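Local coordinates for suppressor protein MPT5 (Saccharomyces cerevisiae, PDB 5BZ1) that binds 3'-untranslated regions of target mRNAs through its Pumilio-homology RNA-binding domain and so regulates gene expression after transcription, at residues Val133-Leu139 with Thr172-His178. Residues are numbered along the deposited sequence; the frame is centred on the assembly and turned at random.
Sequences VTLINDL and TISTHKH. With nucleotides of chain B.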
# COMPACT_ATOMS: atom_id res chain seq x y z
N VAL A 133 -5.11 11.78 -8.31
CA VAL A 133 -5.66 10.42 -8.37
C VAL A 133 -5.12 9.72 -9.62
O VAL A 133 -4.68 8.57 -9.56
CB VAL A 133 -7.20 10.43 -8.39
CG1 VAL A 133 -7.74 9.05 -8.71
CG2 VAL A 133 -7.74 10.91 -7.04
N THR A 134 -5.16 10.43 -10.74
CA THR A 134 -4.61 9.93 -12.00
C THR A 134 -3.14 9.52 -11.86
O THR A 134 -2.74 8.45 -12.32
CB THR A 134 -4.77 10.96 -13.12
OG1 THR A 134 -6.16 11.07 -13.47
CG2 THR A 134 -3.98 10.55 -14.36
N LEU A 135 -2.35 10.36 -11.20
CA LEU A 135 -0.94 10.05 -10.94
C LEU A 135 -0.77 8.77 -10.12
O LEU A 135 0.09 7.94 -10.41
CB LEU A 135 -0.25 11.21 -10.23
CG LEU A 135 0.00 12.45 -11.09
CD1 LEU A 135 0.82 13.48 -10.33
CD2 LEU A 135 0.70 12.06 -12.38
N ILE A 136 -1.60 8.62 -9.08
CA ILE A 136 -1.54 7.46 -8.20
C ILE A 136 -1.76 6.16 -8.98
O ILE A 136 -1.10 5.15 -8.72
CB ILE A 136 -2.58 7.58 -7.06
CG1 ILE A 136 -2.18 8.70 -6.10
CG2 ILE A 136 -2.70 6.28 -6.29
CD1 ILE A 136 -3.23 9.03 -5.05
N ASN A 137 -2.66 6.20 -9.95
CA ASN A 137 -3.00 5.03 -10.75
C ASN A 137 -2.23 4.90 -12.06
O ASN A 137 -2.29 3.87 -12.72
CB ASN A 137 -4.50 4.98 -11.03
CG ASN A 137 -5.31 4.62 -9.80
OD1 ASN A 137 -4.77 4.10 -8.83
ND2 ASN A 137 -6.61 4.88 -9.85
N ASP A 138 -1.52 5.96 -12.45
CA ASP A 138 -0.84 5.98 -13.75
C ASP A 138 0.39 5.08 -13.79
O ASP A 138 1.18 5.02 -12.84
CB ASP A 138 -0.46 7.41 -14.15
CG ASP A 138 0.14 7.47 -15.54
OD1 ASP A 138 -0.62 7.46 -16.53
OD2 ASP A 138 1.39 7.54 -15.64
N LEU A 139 0.54 4.38 -14.92
CA LEU A 139 1.65 3.48 -15.18
C LEU A 139 3.01 4.12 -14.87
O LEU A 139 3.90 3.47 -14.31
CB LEU A 139 1.60 3.03 -16.64
CG LEU A 139 2.76 2.23 -17.22
CD1 LEU A 139 2.91 0.90 -16.49
CD2 LEU A 139 2.57 2.01 -18.71
N THR A 172 -11.65 4.44 -6.23
CA THR A 172 -10.87 4.61 -7.45
C THR A 172 -9.43 4.13 -7.28
O THR A 172 -8.85 3.52 -8.18
CB THR A 172 -10.87 6.08 -7.91
OG1 THR A 172 -12.20 6.58 -7.92
CG2 THR A 172 -10.26 6.21 -9.31
N ILE A 173 -8.87 4.40 -6.11
CA ILE A 173 -7.49 4.04 -5.79
C ILE A 173 -7.32 2.59 -5.31
O ILE A 173 -6.48 1.86 -5.83
CB ILE A 173 -6.91 5.02 -4.75
CG1 ILE A 173 -6.68 6.39 -5.40
CG2 ILE A 173 -5.61 4.49 -4.16
CD1 ILE A 173 -6.59 7.54 -4.42
N SER A 174 -8.12 2.18 -4.33
CA SER A 174 -7.97 0.86 -3.71
C SER A 174 -8.29 -0.30 -4.65
O SER A 174 -7.78 -1.41 -4.49
CB SER A 174 -8.83 0.74 -2.45
OG SER A 174 -8.49 1.72 -1.49
N THR A 175 -9.16 -0.05 -5.63
CA THR A 175 -9.58 -1.09 -6.56
C THR A 175 -8.78 -1.05 -7.85
O THR A 175 -9.13 -1.71 -8.84
CB THR A 175 -11.08 -0.97 -6.91
OG1 THR A 175 -11.31 0.23 -7.65
CG2 THR A 175 -11.91 -0.96 -5.63
N HIS A 176 -7.70 -0.28 -7.85
CA HIS A 176 -6.82 -0.21 -9.01
C HIS A 176 -5.52 -0.99 -8.76
O HIS A 176 -4.97 -0.97 -7.65
CB HIS A 176 -6.51 1.25 -9.36
CG HIS A 176 -5.82 1.42 -10.67
ND1 HIS A 176 -4.46 1.22 -10.84
CD2 HIS A 176 -6.28 1.80 -11.89
CE1 HIS A 176 -4.12 1.45 -12.09
NE2 HIS A 176 -5.21 1.80 -12.75
N LYS A 177 -5.05 -1.67 -9.80
CA LYS A 177 -3.85 -2.50 -9.76
C LYS A 177 -2.63 -1.78 -9.17
O LYS A 177 -1.90 -2.33 -8.35
CB LYS A 177 -3.53 -2.95 -11.19
CG LYS A 177 -2.42 -3.97 -11.32
CD LYS A 177 -1.79 -3.89 -12.71
CE LYS A 177 -2.81 -3.51 -13.78
NZ LYS A 177 -2.18 -3.10 -15.07
N HIS A 178 -2.41 -0.54 -9.61
CA HIS A 178 -1.27 0.25 -9.15
C HIS A 178 -1.61 1.04 -7.88
O HIS A 178 -0.81 1.10 -6.95
CB HIS A 178 -0.80 1.21 -10.25
CG HIS A 178 -0.37 0.52 -11.50
ND1 HIS A 178 -0.48 1.10 -12.75
CD2 HIS A 178 0.19 -0.70 -11.71
CE1 HIS A 178 -0.02 0.27 -13.66
NE2 HIS A 178 0.39 -0.83 -13.06
P U B 6 5.57 -6.72 -12.33
OP1 U B 6 4.92 -7.88 -12.99
OP2 U B 6 7.04 -6.75 -12.05
O5' U B 6 5.28 -5.41 -13.19
C5' U B 6 4.01 -5.18 -13.80
C4' U B 6 3.87 -3.76 -14.28
O4' U B 6 3.27 -2.95 -13.24
C3' U B 6 5.17 -3.06 -14.67
O3' U B 6 4.93 -2.19 -15.78
C2' U B 6 5.49 -2.22 -13.43
O2' U B 6 6.30 -1.09 -13.68
C1' U B 6 4.09 -1.83 -12.98
N1 U B 6 4.00 -1.48 -11.55
C2 U B 6 3.81 -0.14 -11.24
O2 U B 6 3.73 0.72 -12.10
N3 U B 6 3.73 0.15 -9.89
C4 U B 6 3.81 -0.75 -8.85
O4 U B 6 3.72 -0.34 -7.69
C5 U B 6 4.00 -2.11 -9.26
C6 U B 6 4.08 -2.43 -10.56
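A chi1 of -73° puts CG of Asn-137 beside its own backbone N, anti to the carbonyl carbon, while His-176 swings its ring anti to the backbone N (chi1 -170°), and the two flat groups end up stacked. They belong to adjacent Pumilio repeats, the fourth and fifth, of the all-helical PUF scaffold, and meet where helices 129-137 and 169-174 run out into the turns before the next helices. The amide and ring planes are 10° apart, with CG of Asn-137 3.4 Å from CG of His-176, and CB of Asn-137 makes a CH-pi contact over the ring centre, 3.6 Å from it. The same amide reaches back to the other helix end: ND2 donates to Thr-172 O at 3.1 Å, approaching from above the carbonyl plane. Next to these polar contacts the helices join through aliphatic groups, Ile-136 CD1 meeting Ile-173 CD1 at 3.7 Å and Val-133 CG1 lying against Thr-172 CG2; Val-182 of helix 179-189 also touches Ile-136.

ND1 of His-176 turns back to its own chain and accepts from His-178 N at 3.0 Å and, weakly, from Gly-179 N, a cap on the turn into helix 179-189. Without the imidazole, as with an alanine here, the Asn-137 amide loses its stacking face and His-178 N its capping acceptor, and the turn would probably be held less firmly. Across the seam, His-178 ND1 donates a weak bond to Asn-137 O, which lies in the ring plane at its edge. This bond probably helps to fix the ring's rotation beside the RNA: one face looks at the base of U6 of chain B, whose O2 sits off-centre toward the rim, and the ring's own nearest atom to the nucleotide is His-178 NE2, 3.6 Å from O4' of U6 of chain B.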